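PDB 1YCO: branched-chain phosphotransacylase from Enterococcus faecalis, which probably transfers branched-chain or related acyl groups between coenzyme A and phosphate. Local coordinates for residues G8-P12 with F34-L40; E54-A58 with I77-L83; A70-G76 with V248-T253. All coordinates share one frame; numbering follows the deposited sequence.

Contact 1: residues G8-P12 with F34-L40; sequences GGSQP and FDTNENL
Gly-8 N donates to Phe-34 O over only 2.6 Å, linking the last residues of strand 29-35 to the turn after strand 2-7. Here the packing is close: Gly-8, at positive phi, lies against the carboxylate of Asp-35, and Gly-9 N adds a weak bond to the same Phe-34 oxygen. Asp-35 splits its two oxygens between the segments. OD2 accepts weakly from Ser-10 N at 3.0 Å, while OD1 closes an Asx turn with Asn-37 N, which meets it from above the carboxylate plane. Ser-10 pushes into the 34-40 loop, its CB 3.5 Å from Asp-35 CB. With chi1 at -172° its hydroxyl swings away from its own N and donates to Glu-38 O across 2.8 Å, tilted 34° from that carbonyl plane.

Farther along, the contact slackens. Asn-37 ND2 reaches Ser-10 O in a long, weak bond of 3.4 Å, and at the solvent side Leu-40 CD1 rests on Pro-12 CD (3.4 Å), at the start of helix 12-24. The chemistry implies that the Gly-8 to Phe-34 bond and the Ser-10 hydroxyl chiefly join this turn to the end of strand 29-35, Asp-35 adding a weak bond and shaping the loop.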
# COMPACT_ATOMS: atom_id res chain seq x y z
N GLY A 8 -16.07 -26.95 -2.03
CA GLY A 8 -15.71 -27.17 -0.65
C GLY A 8 -16.49 -26.21 0.24
O GLY A 8 -15.93 -25.59 1.14
N GLY A 9 -17.79 -26.10 -0.02
CA GLY A 9 -18.62 -25.18 0.74
C GLY A 9 -19.41 -25.79 1.89
O GLY A 9 -20.15 -25.08 2.57
N SER A 10 -19.27 -27.08 2.12
CA SER A 10 -20.01 -27.69 3.21
C SER A 10 -19.30 -27.43 4.53
O SER A 10 -18.83 -28.35 5.19
CB SER A 10 -20.17 -29.19 2.99
OG SER A 10 -21.04 -29.74 3.95
N GLN A 11 -19.24 -26.15 4.92
CA GLN A 11 -18.57 -25.74 6.14
C GLN A 11 -19.42 -24.75 6.94
O GLN A 11 -20.11 -23.91 6.37
CB GLN A 11 -17.24 -25.09 5.78
CG GLN A 11 -16.44 -25.88 4.75
CD GLN A 11 -15.86 -27.17 5.31
OE1 GLN A 11 -15.23 -27.94 4.58
NE2 GLN A 11 -16.07 -27.41 6.59
N PRO A 12 -19.36 -24.82 8.28
CA PRO A 12 -20.16 -23.88 9.09
C PRO A 12 -19.86 -22.42 8.75
O PRO A 12 -20.71 -21.54 8.95
CB PRO A 12 -19.80 -24.27 10.53
CG PRO A 12 -18.39 -24.74 10.41
CD PRO A 12 -18.41 -25.57 9.14
N PHE A 34 -20.33 -28.42 -3.14
CA PHE A 34 -19.63 -29.69 -3.34
C PHE A 34 -18.56 -29.78 -2.27
O PHE A 34 -17.84 -28.81 -2.02
CB PHE A 34 -18.95 -29.74 -4.71
CG PHE A 34 -19.83 -29.35 -5.86
CD1 PHE A 34 -20.17 -28.02 -6.08
CD2 PHE A 34 -20.29 -30.32 -6.74
CE1 PHE A 34 -20.96 -27.66 -7.16
CE2 PHE A 34 -21.08 -29.97 -7.84
CZ PHE A 34 -21.41 -28.63 -8.05
N ASP A 35 -18.43 -30.94 -1.63
CA ASP A 35 -17.41 -31.07 -0.59
C ASP A 35 -17.16 -32.53 -0.23
O ASP A 35 -18.04 -33.39 -0.39
CB ASP A 35 -17.85 -30.29 0.67
CG ASP A 35 -16.67 -29.80 1.51
OD1 ASP A 35 -15.65 -30.52 1.59
OD2 ASP A 35 -16.78 -28.70 2.11
N THR A 36 -15.96 -32.81 0.26
CA THR A 36 -15.62 -34.15 0.68
C THR A 36 -16.09 -34.33 2.12
O THR A 36 -16.19 -35.44 2.61
CB THR A 36 -14.10 -34.39 0.61
OG1 THR A 36 -13.41 -33.29 1.22
CG2 THR A 36 -13.65 -34.54 -0.84
N ASN A 37 -16.37 -33.21 2.78
CA ASN A 37 -16.84 -33.21 4.17
C ASN A 37 -18.34 -33.48 4.19
O ASN A 37 -19.05 -33.14 3.24
CB ASN A 37 -16.56 -31.85 4.82
CG ASN A 37 -16.75 -31.87 6.33
OD1 ASN A 37 -16.09 -32.64 7.05
ND2 ASN A 37 -17.65 -31.03 6.83
N GLU A 38 -18.84 -34.08 5.27
CA GLU A 38 -20.27 -34.38 5.35
C GLU A 38 -21.11 -33.11 5.27
O GLU A 38 -20.60 -32.01 5.44
CB GLU A 38 -20.60 -35.14 6.65
CG GLU A 38 -22.08 -35.54 6.78
CD GLU A 38 -22.54 -36.50 5.66
OE1 GLU A 38 -22.64 -37.72 5.93
OE2 GLU A 38 -22.78 -36.02 4.53
N ASN A 39 -22.40 -33.27 5.01
CA ASN A 39 -23.31 -32.15 4.89
C ASN A 39 -23.69 -31.55 6.24
O ASN A 39 -23.89 -32.26 7.22
CB ASN A 39 -24.57 -32.60 4.14
CG ASN A 39 -25.53 -31.47 3.91
OD1 ASN A 39 -25.15 -30.30 3.87
ND2 ASN A 39 -26.80 -31.82 3.73
N LEU A 40 -23.78 -30.22 6.28
CA LEU A 40 -24.14 -29.50 7.51
C LEU A 40 -25.47 -28.79 7.34
O LEU A 40 -25.96 -28.08 8.23
CB LEU A 40 -23.04 -28.49 7.85
CG LEU A 40 -21.63 -29.08 7.98
CD1 LEU A 40 -20.61 -27.97 8.15
CD2 LEU A 40 -21.58 -30.04 9.17

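Contact 2: residues E54-A58 with I77-L83; sequences EAAVA and IIQTHTL
Gln-79 NE2 lies against Glu-54 across the contact, 3.9 Å from its CB, and donates a hydrogen bond of 3.0 Å to Thr-82 OG1 within its own segment. Gln-79 sits just ahead of helix 80-87, and the bend of its chain at chi2 (77°) folds the amide back over the first turn of that helix, with the amide and the Glu-54 carboxylate planes 76° apart.

Beside this polar edge the contact is apolar. Ile-78 reaches in with an extended chain, CG1 opposite its backbone N (chi1 175°), which carries CD1 to within 3.6 Å of Ala-58 CB. Its CG1 also passes alongside the Glu-54 carboxylate, 3.7 Å from OE2, the two side chains running in opposite directions. Ala-58 CB is further met by Thr-82 CG2 at 4.1 Å and by Leu-83 CD1 at 4.3 Å; consistent with so small a side chain, Ala-58 CA and Leu-83 CA are 5.2 Å apart. Glu-54 OE1 turns to Thr-36 OG1 in a weak bond. No hydrogen bond links the two segments, which implies that helix 54-66 and the start of helix 80-87 are held together here by apolar packing on Ala-58, with the Glu-54 side chain lying along Ile-78 and against the Gln-79 amide.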
# COMPACT_ATOMS: atom_id res chain seq x y z
N GLU A 54 -10.75 -33.78 -3.18
CA GLU A 54 -10.69 -32.37 -3.54
C GLU A 54 -10.67 -32.18 -5.06
O GLU A 54 -11.38 -31.34 -5.59
CB GLU A 54 -9.46 -31.72 -2.90
CG GLU A 54 -9.48 -31.76 -1.37
CD GLU A 54 -10.69 -31.04 -0.78
OE1 GLU A 54 -10.94 -31.18 0.44
OE2 GLU A 54 -11.40 -30.35 -1.55
N ALA A 55 -9.84 -32.97 -5.74
CA ALA A 55 -9.74 -32.88 -7.19
C ALA A 55 -11.12 -33.08 -7.80
O ALA A 55 -11.47 -32.45 -8.80
CB ALA A 55 -8.78 -33.93 -7.72
N ALA A 56 -11.90 -33.95 -7.17
CA ALA A 56 -13.26 -34.22 -7.64
C ALA A 56 -14.16 -33.02 -7.35
O ALA A 56 -14.90 -32.56 -8.23
CB ALA A 56 -13.80 -35.48 -6.96
N VAL A 57 -14.09 -32.51 -6.12
CA VAL A 57 -14.87 -31.36 -5.66
C VAL A 57 -14.70 -30.19 -6.63
O VAL A 57 -15.68 -29.59 -7.10
CB VAL A 57 -14.41 -30.86 -4.25
CG1 VAL A 57 -15.26 -29.67 -3.81
CG2 VAL A 57 -14.51 -31.98 -3.24
N ALA A 58 -13.44 -29.86 -6.91
CA ALA A 58 -13.10 -28.78 -7.81
C ALA A 58 -13.62 -29.05 -9.21
O ALA A 58 -14.27 -28.20 -9.81
CB ALA A 58 -11.58 -28.59 -7.85
N ILE A 77 -13.63 -24.21 1.11
CA ILE A 77 -12.39 -24.73 1.69
C ILE A 77 -11.75 -25.74 0.74
O ILE A 77 -12.16 -26.89 0.67
CB ILE A 77 -12.66 -25.38 3.06
CG1 ILE A 77 -13.16 -24.32 4.04
CG2 ILE A 77 -11.37 -26.01 3.60
CD1 ILE A 77 -13.44 -24.86 5.43
N ILE A 78 -10.73 -25.29 0.01
CA ILE A 78 -10.02 -26.12 -0.95
C ILE A 78 -8.81 -25.35 -1.46
O ILE A 78 -8.85 -24.13 -1.58
CB ILE A 78 -10.94 -26.48 -2.16
CG1 ILE A 78 -10.14 -27.26 -3.22
CG2 ILE A 78 -11.52 -25.21 -2.78
CD1 ILE A 78 -10.99 -27.75 -4.38
N GLN A 79 -7.72 -26.06 -1.75
CA GLN A 79 -6.51 -25.42 -2.24
C GLN A 79 -6.80 -24.58 -3.48
O GLN A 79 -7.43 -25.05 -4.44
CB GLN A 79 -5.43 -26.46 -2.55
CG GLN A 79 -5.12 -27.40 -1.40
CD GLN A 79 -6.19 -28.48 -1.24
OE1 GLN A 79 -6.31 -29.10 -0.18
NE2 GLN A 79 -6.96 -28.72 -2.31
N THR A 80 -6.32 -23.34 -3.47
CA THR A 80 -6.51 -22.42 -4.57
C THR A 80 -5.89 -22.98 -5.85
O THR A 80 -6.47 -22.89 -6.94
CB THR A 80 -5.88 -21.05 -4.23
OG1 THR A 80 -6.36 -20.62 -2.96
CG2 THR A 80 -6.24 -20.00 -5.28
N HIS A 81 -4.70 -23.55 -5.72
CA HIS A 81 -4.01 -24.13 -6.86
C HIS A 81 -4.87 -25.24 -7.50
O HIS A 81 -4.97 -25.33 -8.72
CB HIS A 81 -2.66 -24.69 -6.41
CG HIS A 81 -1.84 -25.27 -7.52
ND1 HIS A 81 -0.83 -26.19 -7.30
CD2 HIS A 81 -1.88 -25.07 -8.86
CE1 HIS A 81 -0.29 -26.53 -8.45
NE2 HIS A 81 -0.91 -25.87 -9.41
N THR A 82 -5.48 -26.07 -6.65
CA THR A 82 -6.33 -27.17 -7.11
C THR A 82 -7.50 -26.69 -7.96
O THR A 82 -7.72 -27.20 -9.06
CB THR A 82 -6.94 -27.95 -5.92
OG1 THR A 82 -5.89 -28.48 -5.10
CG2 THR A 82 -7.80 -29.10 -6.42
N LEU A 83 -8.25 -25.71 -7.46
CA LEU A 83 -9.40 -25.15 -8.17
C LEU A 83 -8.97 -24.35 -9.38
O LEU A 83 -9.56 -24.46 -10.45
CB LEU A 83 -10.22 -24.25 -7.24
CG LEU A 83 -11.37 -23.45 -7.86
CD1 LEU A 83 -12.50 -24.39 -8.29
CD2 LEU A 83 -11.90 -22.45 -6.85

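Contact 3: residues A70-G76 with V248-T253; sequences AQILLKG and VPVVLT
Leu-73 and Val-250 pair as neighbours in a parallel beta-sheet, strand 72-75 lying beside strand 250-252, the outermost strand on that side within this chain; helices pack on both faces, an alpha-beta-alpha sandwich. The strand axes approach to 4.7 Å and are inclined by 16°.

The backbone bonds form the regular parallel ladder. Leu-73 N donates to Pro-249 O at 3.1 Å, Val-251 N to Leu-73 O at 2.8 Å and Lys-75 N to Val-251 O at 2.9 Å, each nearly straight. The ladder loosens at its end, where Thr-253 N makes only a weak, bent bond to Lys-75 O. CA-H groups of Val-250 and Leu-74 add softer contacts to the oxygens of Leu-73 and Val-251.

Apolar side chains divide between the two faces. Leu-73 and Val-250 run alongside each other in the same direction, CD2 4.0 Å from CG1, and both meet Met-87 of helix 80-87. On the other face Leu-74 pairs with Val-251, CG 4.2 Å from CB, under helix 259-274; Ile-72 CG2 also touches Val-251 CG2. Before the ladder begins, Val-248 sets CG1 over the backbone of Gln-71 and Ile-72.

The polar side chain that crosses between the segments is Lys-75. It runs straight to CD, which passes 3.9 Å from Leu-252 CD2, then bends at chi3 (92°) and chi4 (66°). That turn brings its ammonium back over the strand ends, where it bonds to Ile-78 O and where Lys-75 NZ also reaches Thr-253 O in a weak bond of 3.2 Å.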
# COMPACT_ATOMS: atom_id res chain seq x y z
N ALA A 70 -24.24 -22.51 -13.83
CA ALA A 70 -23.96 -21.64 -12.69
C ALA A 70 -23.41 -20.34 -13.27
O ALA A 70 -22.75 -20.36 -14.31
CB ALA A 70 -22.94 -22.30 -11.76
N GLN A 71 -23.69 -19.23 -12.59
CA GLN A 71 -23.27 -17.90 -13.03
C GLN A 71 -22.11 -17.34 -12.20
O GLN A 71 -21.52 -16.32 -12.56
CB GLN A 71 -24.44 -16.91 -12.95
CG GLN A 71 -25.58 -17.20 -13.90
CD GLN A 71 -26.25 -18.55 -13.65
OE1 GLN A 71 -26.82 -18.81 -12.58
NE2 GLN A 71 -26.16 -19.43 -14.65
N ILE A 72 -21.83 -17.98 -11.07
CA ILE A 72 -20.74 -17.53 -10.22
C ILE A 72 -20.05 -18.71 -9.56
O ILE A 72 -20.70 -19.65 -9.11
CB ILE A 72 -21.25 -16.58 -9.10
CG1 ILE A 72 -21.85 -15.32 -9.71
CG2 ILE A 72 -20.10 -16.21 -8.18
CD1 ILE A 72 -22.61 -14.46 -8.70
N LEU A 73 -18.73 -18.67 -9.52
CA LEU A 73 -17.95 -19.72 -8.90
C LEU A 73 -17.39 -19.16 -7.59
O LEU A 73 -16.91 -18.02 -7.56
CB LEU A 73 -16.81 -20.15 -9.82
CG LEU A 73 -15.94 -21.30 -9.31
CD1 LEU A 73 -16.81 -22.55 -9.15
CD2 LEU A 73 -14.81 -21.56 -10.27
N LEU A 74 -17.45 -19.95 -6.53
CA LEU A 74 -16.96 -19.52 -5.23
C LEU A 74 -16.12 -20.60 -4.56
O LEU A 74 -16.57 -21.74 -4.39
CB LEU A 74 -18.14 -19.12 -4.34
CG LEU A 74 -17.86 -18.49 -2.98
CD1 LEU A 74 -19.03 -17.58 -2.59
CD2 LEU A 74 -17.65 -19.58 -1.92
N LYS A 75 -14.91 -20.24 -4.17
CA LYS A 75 -13.99 -21.16 -3.53
C LYS A 75 -14.18 -21.27 -2.02
O LYS A 75 -13.78 -20.37 -1.27
CB LYS A 75 -12.55 -20.75 -3.81
CG LYS A 75 -11.52 -21.73 -3.27
CD LYS A 75 -10.11 -21.20 -3.40
CE LYS A 75 -9.69 -20.44 -2.16
NZ LYS A 75 -9.59 -21.34 -0.97
N GLY A 76 -14.77 -22.38 -1.58
CA GLY A 76 -14.97 -22.61 -0.16
C GLY A 76 -13.65 -23.06 0.43
O GLY A 76 -12.64 -22.38 0.26
N VAL A 248 -17.41 -16.43 -16.05
CA VAL A 248 -18.13 -16.40 -14.78
C VAL A 248 -17.24 -15.80 -13.67
O VAL A 248 -16.09 -16.19 -13.49
CB VAL A 248 -18.59 -17.83 -14.39
CG1 VAL A 248 -18.96 -17.89 -12.93
CG2 VAL A 248 -19.79 -18.25 -15.26
N PRO A 249 -17.76 -14.80 -12.93
CA PRO A 249 -17.01 -14.18 -11.84
C PRO A 249 -16.54 -15.26 -10.87
O PRO A 249 -17.30 -16.17 -10.53
CB PRO A 249 -18.04 -13.27 -11.19
CG PRO A 249 -18.85 -12.81 -12.34
CD PRO A 249 -19.04 -14.10 -13.14
N VAL A 250 -15.29 -15.17 -10.42
CA VAL A 250 -14.81 -16.18 -9.49
C VAL A 250 -14.48 -15.51 -8.17
O VAL A 250 -13.66 -14.60 -8.12
CB VAL A 250 -13.56 -16.93 -10.04
CG1 VAL A 250 -13.21 -18.10 -9.12
CG2 VAL A 250 -13.83 -17.42 -11.44
N VAL A 251 -15.14 -15.94 -7.11
CA VAL A 251 -14.91 -15.36 -5.79
C VAL A 251 -13.99 -16.28 -4.96
O VAL A 251 -14.26 -17.47 -4.82
CB VAL A 251 -16.25 -15.16 -5.04
CG1 VAL A 251 -16.01 -14.52 -3.69
CG2 VAL A 251 -17.21 -14.33 -5.87
N LEU A 252 -12.92 -15.71 -4.44
CA LEU A 252 -11.98 -16.47 -3.62
C LEU A 252 -12.26 -16.20 -2.15
O LEU A 252 -12.29 -15.05 -1.72
CB LEU A 252 -10.54 -16.07 -3.97
CG LEU A 252 -10.09 -16.42 -5.39
CD1 LEU A 252 -8.68 -15.90 -5.65
CD2 LEU A 252 -10.14 -17.92 -5.58
N THR A 253 -12.47 -17.26 -1.39
CA THR A 253 -12.75 -17.15 0.03
C THR A 253 -11.69 -17.89 0.85
O THR A 253 -11.17 -18.92 0.42
CB THR A 253 -14.17 -17.72 0.33
OG1 THR A 253 -15.13 -16.67 0.29
CG2 THR A 253 -14.22 -18.41 1.69

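From the N terminus, strand 2-7 leads into 8-12, and contact 1 closes the loop through helix 12-24 and strand 29-35. The chain then passes strand 47-50 and enters helix 54-66, where contact 2 opens; it closes at 77-83, after strand 72-75. Contacts 1 and 2 are therefore in series, yet they touch: Gly-8 O probably accepts from Ile-77 N. Contact 3 opens at 70-76, before contact 2 has closed, so the two cross, and it ends far along the chain at 248-253, bringing a late strand back to this early sheet. Contacts 1 and 3 both reach that one sheet, while contact 2 sets helix 54-66 against the start of helix 80-87 and the loop before it, Leu-83 meeting Lys-75 and Leu-73.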